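Local coordinates for protein MdcE (Pseudomonas aeruginosa, PDB 5VIP) that probably serves as the gamma subunit of a biotin-independent malonate decarboxylase, with a likely transferase activity, at residues A[179-185]-A[210-214]; A[170-175]-A[223-229]; A[79-85]-A[125-131]. One frame throughout, in Å; residues are numbered along the deposited sequence.

How the contacts relate
Contacts 1 and 2 adjoin: Ile214 from contact 1 packs on Ala173 and Leu223 of contact 2, and strand 170-174 is followed in the chain by strand 180-182. Contact 3 touches neither, its nearest atoms lying about 11 Å from contact 1 and about 14 Å from contact 2; it sits across the centre of the chain from contact 2. Contact 2 is strand-to-strand hydrogen bonding in the main sheet, partly buried, 225-227 being an outermost strand within this chain. Contacts 1 and 3 are buried and reach another protein chain, but differ in chemistry: stacked rings, each hydrogen-bonded to a backbone carbonyl, in contact 1, apolar helix packing with one bridging water in contact 3.

Contact 1: residues A[179-185]-A[210-214]; sequences VMVHAMG and MAYDI
His182 NE2 donates a 2.8 Å hydrogen bond to Met210 O, staying close to the plane of its own ring but rising well above the plane of the carbonyl. The other nitrogen, ND1, accepts from Met184 N in a nearly straight bond (171°) lying in the ring plane. These two bonds fix the rotation of the imidazole, and one face receives the Tyr212 ring as an offset stack with centroids 3.7 Å apart and planes at 7°. Tyr212 has CG anti to its carbonyl carbon (chi1 -76°), which lays the phenol over the face of the imidazole and brings OH to Met184 O, a 2.8 Å bond given by the hydroxyl. At the start of strand 180-182, Met180 CA makes a CA-H...O contact of 3.3 Å with Tyr212 O. Where helix 214-219 begins, water 1 joins Val179 O (2.7 Å) to Ile214 N (2.8 Å), while Ile214 CD1 lies against the methyls of Val179 and Val181. An apolar side chain of another protein chain also packs on His182. The pattern is consistent with a proton on NE2 and an acceptor at ND1; buried polar bonds and a ring stack thus join strand 180-182 to the loop ahead of helix 214-219.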
loop_
_atom_site.group_PDB
_atom_site.type_symbol
_atom_site.label_atom_id
_atom_site.label_comp_id
_atom_site.label_asym_id
_atom_site.label_seq_id
_atom_site.Cartn_x
_atom_site.Cartn_y
_atom_site.Cartn_z
ATOM N N VAL A 179 19.073 -9.418 -0.515
ATOM C CA VAL A 179 17.800 -9.010 -1.091
ATOM C C VAL A 179 16.701 -9.751 -0.352
ATOM O O VAL A 179 16.630 -10.974 -0.393
ATOM C CB VAL A 179 17.712 -9.299 -2.598
ATOM C CG1 VAL A 179 16.363 -8.843 -3.149
ATOM C CG2 VAL A 179 18.835 -8.578 -3.343
HETATM N N MSE A 180 15.858 -9.005 0.348
HETATM C CA MSE A 180 14.838 -9.616 1.187
HETATM C C MSE A 180 13.540 -8.845 1.068
HETATM O O MSE A 180 13.533 -7.618 1.121
HETATM C CB MSE A 180 15.290 -9.667 2.647
HETATM C CG MSE A 180 16.469 -10.607 2.883
HETATM SE SE MSE A 180 17.185 -10.448 4.693
HETATM C CE MSE A 180 17.966 -8.676 4.600
ATOM N N VAL A 181 12.454 -9.580 0.880
ATOM C CA VAL A 181 11.118 -9.003 0.869
ATOM C C VAL A 181 10.387 -9.547 2.084
ATOM O O VAL A 181 10.391 -10.762 2.307
ATOM C CB VAL A 181 10.339 -9.359 -0.403
ATOM C CG1 VAL A 181 8.968 -8.665 -0.399
ATOM C CG2 VAL A 181 11.136 -8.995 -1.651
ATOM N N HIS A 182 9.788 -8.666 2.882
ATOM C CA HIS A 182 8.975 -9.122 4.012
ATOM C C HIS A 182 8.087 -7.998 4.523
ATOM O O HIS A 182 8.219 -6.851 4.108
ATOM C CB HIS A 182 9.857 -9.640 5.155
ATOM C CG HIS A 182 9.236 -10.749 5.955
ATOM N ND1 HIS A 182 8.423 -10.521 7.045
ATOM C CD2 HIS A 182 9.332 -12.096 5.836
ATOM C CE1 HIS A 182 8.036 -11.676 7.556
ATOM N NE2 HIS A 182 8.571 -12.649 6.839
ATOM N N ALA A 183 7.204 -8.347 5.450
ATOM C CA ALA A 183 6.261 -7.405 6.036
ATOM C C ALA A 183 6.785 -6.808 7.340
ATOM O O ALA A 183 6.354 -5.733 7.751
ATOM C CB ALA A 183 4.924 -8.098 6.260
HETATM N N MSE A 184 7.725 -7.494 7.986
HETATM C CA MSE A 184 8.341 -6.963 9.202
HETATM C C MSE A 184 9.792 -7.418 9.342
HETATM O O MSE A 184 10.195 -8.440 8.768
HETATM C CB MSE A 184 7.542 -7.387 10.433
HETATM C CG MSE A 184 7.708 -8.853 10.785
HETATM SE SE MSE A 184 6.342 -9.503 12.041
HETATM C CE MSE A 184 4.912 -9.868 10.747
ATOM N N GLY A 185 10.570 -6.651 10.104
ATOM C CA GLY A 185 11.965 -6.976 10.355
ATOM C C GLY A 185 12.144 -8.264 11.140
ATOM O O GLY A 185 11.262 -8.662 11.907
HETATM N N MSE A 210 6.654 -16.956 4.738
HETATM C CA MSE A 210 7.171 -16.391 5.976
HETATM C C MSE A 210 8.673 -16.136 5.888
HETATM O O MSE A 210 9.241 -15.384 6.679
HETATM C CB MSE A 210 6.856 -17.332 7.133
HETATM C CG MSE A 210 7.210 -16.809 8.502
HETATM SE SE MSE A 210 6.789 -18.186 9.840
HETATM C CE MSE A 210 7.558 -17.328 11.407
ATOM N N ALA A 211 9.306 -16.765 4.904
ATOM C CA ALA A 211 10.753 -16.679 4.741
ATOM C C ALA A 211 11.204 -15.319 4.208
ATOM O O ALA A 211 10.463 -14.641 3.488
ATOM C CB ALA A 211 11.237 -17.784 3.824
ATOM N N TYR A 212 12.427 -14.939 4.570
ATOM C CA TYR A 212 13.005 -13.651 4.186
ATOM C C TYR A 212 13.820 -13.711 2.882
ATOM O O TYR A 212 14.000 -12.692 2.213
ATOM C CB TYR A 212 13.885 -13.116 5.328
ATOM C CG TYR A 212 13.080 -12.555 6.479
ATOM C CD1 TYR A 212 12.535 -13.394 7.448
ATOM C CD2 TYR A 212 12.839 -11.190 6.582
ATOM C CE1 TYR A 212 11.785 -12.888 8.496
ATOM C CE2 TYR A 212 12.087 -10.671 7.626
ATOM C CZ TYR A 212 11.553 -11.530 8.576
ATOM O OH TYR A 212 10.808 -11.014 9.610
ATOM N N ASP A 213 14.303 -14.895 2.517
ATOM C CA ASP A 213 15.166 -15.032 1.341
ATOM C C ASP A 213 14.407 -14.887 0.025
ATOM O O ASP A 213 13.201 -15.132 -0.049
ATOM C CB ASP A 213 15.870 -16.378 1.354
ATOM C CG ASP A 213 14.927 -17.513 1.042
ATOM O OD1 ASP A 213 14.186 -17.931 1.957
ATOM O OD2 ASP A 213 14.901 -17.966 -0.119
ATOM N N ILE A 214 15.131 -14.543 -1.032
ATOM C CA ILE A 214 14.494 -14.208 -2.290
ATOM C C ILE A 214 14.066 -15.451 -3.083
ATOM O O ILE A 214 13.180 -15.372 -3.931
ATOM C CB ILE A 214 15.426 -13.305 -3.137
ATOM C CG1 ILE A 214 14.627 -12.564 -4.208
ATOM C CG2 ILE A 214 16.608 -14.098 -3.689
ATOM C CD1 ILE A 214 13.593 -11.586 -3.626
HETATM O O HOH W 1 17.630 -13.478 -0.362
#

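Contact 2: residues A[170-175]-A[223-229]; sequences RLIALH and LWRTLPV
Leu171 O meets Trp224 N in a 2.8 Å hydrogen bond and takes a second, weak one from Arg225 N. From there the two strands run parallel, bonded in the alternating pattern of a parallel sheet: Ala173 N to Arg225 O (3.1 Å), Leu227 N to Ala173 O (2.9 Å) and His175 N to Leu227 O (2.7 Å). The last donor stands well above the carbonyl plane. Water 2 takes over beyond it, giving to His175 O and accepting from Val229 N.

Side chains pack along both faces of this pair. On one, Leu223 CD2 touches Ala173 CB at 3.9 Å; on the other, Ile172 CG2 meets Leu227 CD1, and the Leu174 side chain crosses that of Val229 at about a right angle, CD2 against CG1. The indole of Trp224 lies between two arginines. Arg170 CD sits over one face as a CH-pi contact, 3.6 Å from the five-membered ring centroid, and Arg225 CZ lies over the opposite face toward the rim. A bend at chi2 (-76°) carries the Arg170 chain across the ring, and a salt bridge from its NE to Asp253 holds the far end; the cation-pi component is long and at most weak.

Strand 170-174 is bonded on its other side to strand 148-152, and 225-227 is an outermost strand of the sheet within this chain. Helix 237-254 packs against Trp224 and Leu227, whereas helix 214-219 lies over the face carrying Ala173 and Leu223.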
loop_
_atom_site.group_PDB
_atom_site.type_symbol
_atom_site.label_atom_id
_atom_site.label_comp_id
_atom_site.label_asym_id
_atom_site.label_seq_id
_atom_site.Cartn_x
_atom_site.Cartn_y
_atom_site.Cartn_z
ATOM N N ARG A 170 6.182 -4.991 -13.442
ATOM C CA ARG A 170 7.100 -6.132 -13.387
ATOM C C ARG A 170 8.104 -5.947 -12.268
ATOM O O ARG A 170 8.637 -4.853 -12.085
ATOM C CB ARG A 170 7.847 -6.315 -14.710
ATOM C CG ARG A 170 6.971 -6.467 -15.935
ATOM C CD ARG A 170 6.346 -7.848 -16.046
ATOM N NE ARG A 170 5.690 -7.959 -17.342
ATOM C CZ ARG A 170 4.506 -7.421 -17.626
ATOM N NH1 ARG A 170 3.830 -6.749 -16.699
ATOM N NH2 ARG A 170 3.996 -7.548 -18.839
ATOM N N LEU A 171 8.337 -7.017 -11.509
ATOM C CA LEU A 171 9.317 -7.005 -10.435
ATOM C C LEU A 171 10.516 -7.871 -10.803
ATOM O O LEU A 171 10.363 -9.046 -11.153
ATOM C CB LEU A 171 8.705 -7.505 -9.126
ATOM C CG LEU A 171 7.665 -6.612 -8.438
ATOM C CD1 LEU A 171 7.119 -7.332 -7.225
ATOM C CD2 LEU A 171 8.276 -5.274 -8.033
ATOM N N ILE A 172 11.701 -7.279 -10.725
ATOM C CA ILE A 172 12.956 -7.999 -10.952
ATOM C C ILE A 172 13.808 -7.907 -9.703
ATOM O O ILE A 172 13.998 -6.818 -9.166
ATOM C CB ILE A 172 13.737 -7.419 -12.151
ATOM C CG1 ILE A 172 12.929 -7.590 -13.439
ATOM C CG2 ILE A 172 15.145 -8.050 -12.261
ATOM C CD1 ILE A 172 13.374 -6.657 -14.569
ATOM N N ALA A 173 14.313 -9.041 -9.222
ATOM C CA ALA A 173 15.143 -9.028 -8.030
ATOM C C ALA A 173 16.546 -9.544 -8.343
ATOM O O ALA A 173 16.703 -10.463 -9.139
ATOM C CB ALA A 173 14.508 -9.875 -6.926
ATOM N N LEU A 174 17.552 -8.958 -7.709
ATOM C CA LEU A 174 18.885 -9.548 -7.724
ATOM C C LEU A 174 18.883 -10.802 -6.845
ATOM O O LEU A 174 18.281 -10.823 -5.763
ATOM C CB LEU A 174 19.933 -8.540 -7.253
ATOM C CG LEU A 174 19.932 -7.236 -8.056
ATOM C CD1 LEU A 174 21.045 -6.316 -7.623
ATOM C CD2 LEU A 174 19.990 -7.521 -9.547
ATOM N N HIS A 175 19.526 -11.860 -7.330
ATOM C CA HIS A 175 19.542 -13.124 -6.614
ATOM C C HIS A 175 20.721 -13.104 -5.654
ATOM O O HIS A 175 21.814 -13.579 -5.978
ATOM C CB HIS A 175 19.629 -14.305 -7.590
ATOM C CG HIS A 175 19.466 -15.646 -6.941
ATOM N ND1 HIS A 175 20.536 -16.433 -6.575
ATOM C CD2 HIS A 175 18.355 -16.341 -6.598
ATOM C CE1 HIS A 175 20.093 -17.553 -6.031
ATOM N NE2 HIS A 175 18.773 -17.522 -6.033
ATOM N N LEU A 223 7.688 -12.592 -8.622
ATOM C CA LEU A 223 8.738 -11.965 -9.433
ATOM C C LEU A 223 8.585 -12.308 -10.906
ATOM O O LEU A 223 8.247 -13.439 -11.254
ATOM C CB LEU A 223 10.125 -12.397 -8.967
ATOM C CG LEU A 223 10.544 -11.927 -7.578
ATOM C CD1 LEU A 223 11.803 -12.638 -7.141
ATOM C CD2 LEU A 223 10.735 -10.413 -7.550
ATOM N N TRP A 224 8.845 -11.339 -11.777
ATOM C CA TRP A 224 8.928 -11.627 -13.200
ATOM C C TRP A 224 10.252 -12.366 -13.485
ATOM O O TRP A 224 10.256 -13.394 -14.154
ATOM C CB TRP A 224 8.820 -10.337 -14.008
ATOM C CG TRP A 224 8.671 -10.537 -15.463
ATOM C CD1 TRP A 224 7.605 -11.096 -16.114
ATOM C CD2 TRP A 224 9.602 -10.152 -16.474
ATOM N NE1 TRP A 224 7.828 -11.095 -17.469
ATOM C CE2 TRP A 224 9.047 -10.523 -17.718
ATOM C CE3 TRP A 224 10.860 -9.537 -16.451
ATOM C CZ2 TRP A 224 9.706 -10.299 -18.928
ATOM C CZ3 TRP A 224 11.509 -9.316 -17.651
ATOM C CH2 TRP A 224 10.931 -9.695 -18.872
ATOM N N ARG A 225 11.345 -11.873 -12.909
ATOM C CA ARG A 225 12.653 -12.499 -13.021
ATOM C C ARG A 225 13.594 -12.259 -11.886
ATOM O O ARG A 225 13.480 -11.274 -11.218
ATOM C CB ARG A 225 13.358 -12.005 -14.258
ATOM C CG ARG A 225 12.673 -12.424 -15.512
ATOM C CD ARG A 225 13.589 -12.696 -16.645
ATOM N NE ARG A 225 12.877 -12.951 -17.866
ATOM C CZ ARG A 225 11.716 -13.576 -17.992
ATOM N NH1 ARG A 225 11.053 -14.065 -16.959
ATOM N NH2 ARG A 225 11.200 -13.718 -19.186
ATOM N N THR A 226 14.532 -13.182 -11.713
ATOM C CA THR A 226 15.639 -12.999 -10.784
ATOM C C THR A 226 16.943 -12.959 -11.585
ATOM O O THR A 226 17.023 -13.531 -12.676
ATOM C CB THR A 226 15.717 -14.113 -9.716
ATOM O OG1 THR A 226 15.884 -15.385 -10.354
ATOM C CG2 THR A 226 14.448 -14.148 -8.875
ATOM N N LEU A 227 17.944 -12.267 -11.045
ATOM C CA LEU A 227 19.209 -12.032 -11.744
ATOM C C LEU A 227 20.403 -12.203 -10.824
ATOM O O LEU A 227 20.542 -11.481 -9.837
ATOM C CB LEU A 227 19.268 -10.618 -12.323
ATOM C CG LEU A 227 18.299 -10.156 -13.404
ATOM C CD1 LEU A 227 18.668 -8.729 -13.804
ATOM C CD2 LEU A 227 18.339 -11.091 -14.606
ATOM N N PRO A 228 21.294 -13.140 -11.156
ATOM C CA PRO A 228 22.514 -13.220 -10.357
ATOM C C PRO A 228 23.484 -12.109 -10.746
ATOM O O PRO A 228 23.481 -11.682 -11.898
ATOM C CB PRO A 228 23.075 -14.605 -10.705
ATOM C CG PRO A 228 22.556 -14.891 -12.077
ATOM C CD PRO A 228 21.200 -14.211 -12.166
ATOM N N VAL A 229 24.287 -11.638 -9.795
ATOM C CA VAL A 229 25.277 -10.600 -10.066
ATOM C C VAL A 229 26.622 -10.963 -9.408
ATOM O O VAL A 229 26.651 -11.693 -8.413
ATOM C CB VAL A 229 24.796 -9.202 -9.569
ATOM C CG1 VAL A 229 23.540 -8.771 -10.324
ATOM C CG2 VAL A 229 24.513 -9.227 -8.076
HETATM O O HOH W 2 23.965 -13.274 -7.464
#

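Contact 3: residues A[79-85]-A[125-131]; sequences VGLLEGW and LGIHQAL
Trp85 reaches from helix 81-97 to lay its indole over Ala130 of helix 127-143. From CB, with CG anti to the carbonyl carbon (chi1 -73°), the ring swings out to the neighbouring helix. CG only skirts the methyl of Ala130, but CD1 comes within 3.5 Å of Ala130 CB and NE1 within 3.3 Å of it, so the methyl stands over the five-membered ring as a CH-pi contact. Next along the ring, CE2 lies over the backbone, 3.4 Å from Ala130 CA. The six-membered ring then passes to Gln129: CZ2 touches Gln129 CG at 3.8 Å, and CH2 at the far rim nears Gln129 O.

The indole N-H points along the ring plane to water 3, with Trp85 NE1 2.9 Å from the oxygen of water 3. This water donates in turn to Leu125 O and Gly126 O, in the turn where Gly126, with positive phi, closes helix 120-124 in a Schellman motif and serves as N-cap of the next helix.

Toward the start of the two helices the packing is apolar. Leu81 fits its CD2 against Ile127 CA at 3.7 Å, while its CD1 meets Leu125 CD1. Ile127 CD1 rests on Gly80 CA, and Val79 CG1 packs on Leu131 CD1. Gly84 presents bare backbone, so its CA approaches Leu131 CA to 4.6 Å, and the short helix axes pass 8.0 Å apart at 29°. An aromatic side chain of another protein chain also stacks on Trp85, and the Gln129 amide bonds to that chain.

No direct hydrogen bond links the two segments: shape and apolar contact join the helices, and the buried indole N-H is satisfied through a water that also engages two carbonyls of the turn.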
loop_
_atom_site.group_PDB
_atom_site.type_symbol
_atom_site.label_atom_id
_atom_site.label_comp_id
_atom_site.label_asym_id
_atom_site.label_seq_id
_atom_site.Cartn_x
_atom_site.Cartn_y
_atom_site.Cartn_z
ATOM N N VAL A 79 11.626 4.974 4.552
ATOM C CA VAL A 79 10.643 5.784 3.841
ATOM C C VAL A 79 9.788 6.497 4.884
ATOM O O VAL A 79 8.918 5.893 5.504
ATOM C CB VAL A 79 9.780 4.941 2.895
ATOM C CG1 VAL A 79 8.663 5.787 2.296
ATOM C CG2 VAL A 79 10.652 4.364 1.786
ATOM N N GLY A 80 10.080 7.773 5.100
ATOM C CA GLY A 80 9.342 8.589 6.047
ATOM C C GLY A 80 8.465 9.602 5.329
ATOM O O GLY A 80 8.081 9.393 4.179
ATOM N N LEU A 81 8.153 10.700 6.007
ATOM C CA LEU A 81 7.207 11.690 5.494
ATOM C C LEU A 81 7.676 12.351 4.204
ATOM O O LEU A 81 6.902 12.504 3.251
ATOM C CB LEU A 81 6.953 12.761 6.559
ATOM C CG LEU A 81 6.194 12.247 7.781
ATOM C CD1 LEU A 81 6.491 13.108 8.987
ATOM C CD2 LEU A 81 4.688 12.239 7.487
ATOM N N LEU A 82 8.941 12.758 4.172
ATOM C CA LEU A 82 9.447 13.487 3.021
ATOM C C LEU A 82 9.628 12.551 1.842
ATOM O O LEU A 82 9.469 12.951 0.693
ATOM C CB LEU A 82 10.768 14.182 3.357
ATOM C CG LEU A 82 10.633 15.222 4.470
ATOM C CD1 LEU A 82 11.990 15.795 4.842
ATOM C CD2 LEU A 82 9.680 16.331 4.035
ATOM N N GLU A 83 9.948 11.297 2.136
ATOM C CA GLU A 83 10.206 10.319 1.093
ATOM C C GLU A 83 8.908 9.912 0.416
ATOM O O GLU A 83 8.849 9.831 -0.804
ATOM C CB GLU A 83 10.923 9.090 1.658
ATOM C CG GLU A 83 12.330 9.390 2.187
ATOM C CD GLU A 83 12.320 10.285 3.424
ATOM O OE1 GLU A 83 11.511 10.018 4.346
ATOM O OE2 GLU A 83 13.109 11.262 3.466
ATOM N N GLY A 84 7.876 9.662 1.222
ATOM C CA GLY A 84 6.552 9.368 0.705
ATOM C C GLY A 84 6.012 10.492 -0.160
ATOM O O GLY A 84 5.649 10.278 -1.318
ATOM N N TRP A 85 5.951 11.706 0.382
ATOM C CA TRP A 85 5.394 12.795 -0.404
ATOM C C TRP A 85 6.333 13.160 -1.543
ATOM O O TRP A 85 5.875 13.544 -2.611
ATOM C CB TRP A 85 5.101 14.019 0.465
ATOM C CG TRP A 85 3.907 13.860 1.372
ATOM C CD1 TRP A 85 3.895 13.948 2.732
ATOM C CD2 TRP A 85 2.549 13.591 0.975
ATOM N NE1 TRP A 85 2.609 13.766 3.208
ATOM C CE2 TRP A 85 1.770 13.540 2.147
ATOM C CE3 TRP A 85 1.919 13.388 -0.261
ATOM C CZ2 TRP A 85 0.389 13.290 2.123
ATOM C CZ3 TRP A 85 0.545 13.153 -0.283
ATOM C CH2 TRP A 85 -0.200 13.098 0.901
ATOM N N LEU A 125 1.756 13.293 12.093
ATOM C CA LEU A 125 1.692 14.039 10.843
ATOM C C LEU A 125 1.186 13.186 9.677
ATOM O O LEU A 125 1.196 13.632 8.536
ATOM C CB LEU A 125 3.062 14.619 10.501
ATOM C CG LEU A 125 3.627 15.668 11.464
ATOM C CD1 LEU A 125 5.064 15.994 11.090
ATOM C CD2 LEU A 125 2.789 16.914 11.432
ATOM N N GLY A 126 0.743 11.968 9.970
ATOM C CA GLY A 126 0.104 11.131 8.966
ATOM C C GLY A 126 1.047 10.477 7.969
ATOM O O GLY A 126 0.861 10.595 6.756
ATOM N N ILE A 127 2.050 9.767 8.469
ATOM C CA ILE A 127 2.934 9.015 7.580
ATOM C C ILE A 127 2.164 7.985 6.726
ATOM O O ILE A 127 2.535 7.741 5.584
ATOM C CB ILE A 127 4.064 8.320 8.383
ATOM C CG1 ILE A 127 5.047 7.614 7.448
ATOM C CG2 ILE A 127 3.491 7.371 9.453
ATOM C CD1 ILE A 127 6.391 7.273 8.122
ATOM N N HIS A 128 1.083 7.408 7.246
ATOM C CA HIS A 128 0.274 6.506 6.418
ATOM C C HIS A 128 -0.272 7.232 5.169
ATOM O O HIS A 128 -0.424 6.623 4.101
ATOM C CB HIS A 128 -0.884 5.906 7.226
ATOM C CG HIS A 128 -2.007 6.869 7.471
ATOM N ND1 HIS A 128 -1.960 7.836 8.451
ATOM C CD2 HIS A 128 -3.194 7.032 6.834
ATOM C CE1 HIS A 128 -3.075 8.551 8.416
ATOM N NE2 HIS A 128 -3.839 8.084 7.442
ATOM N N GLN A 129 -0.555 8.529 5.303
ATOM C CA GLN A 129 -1.128 9.305 4.204
ATOM C C GLN A 129 -0.046 9.660 3.189
ATOM O O GLN A 129 -0.283 9.682 1.977
ATOM C CB GLN A 129 -1.802 10.583 4.738
ATOM C CG GLN A 129 -2.521 11.407 3.675
ATOM C CD GLN A 129 -3.686 10.647 3.047
ATOM O OE1 GLN A 129 -4.767 10.545 3.628
ATOM N NE2 GLN A 129 -3.457 10.093 1.864
ATOM N N ALA A 130 1.143 9.948 3.703
ATOM C CA ALA A 130 2.293 10.248 2.856
ATOM C C ALA A 130 2.641 9.050 1.988
ATOM O O ALA A 130 2.886 9.188 0.789
ATOM C CB ALA A 130 3.491 10.654 3.711
ATOM N N LEU A 131 2.657 7.863 2.590
ATOM C CA LEU A 131 2.962 6.656 1.822
ATOM C C LEU A 131 1.813 6.349 0.861
ATOM O O LEU A 131 2.043 5.871 -0.242
ATOM C CB LEU A 131 3.242 5.468 2.742
ATOM C CG LEU A 131 4.721 5.332 3.151
ATOM C CD1 LEU A 131 5.269 6.627 3.750
ATOM C CD2 LEU A 131 4.896 4.168 4.120
HETATM O O HOH W 3 1.350 13.170 5.763
#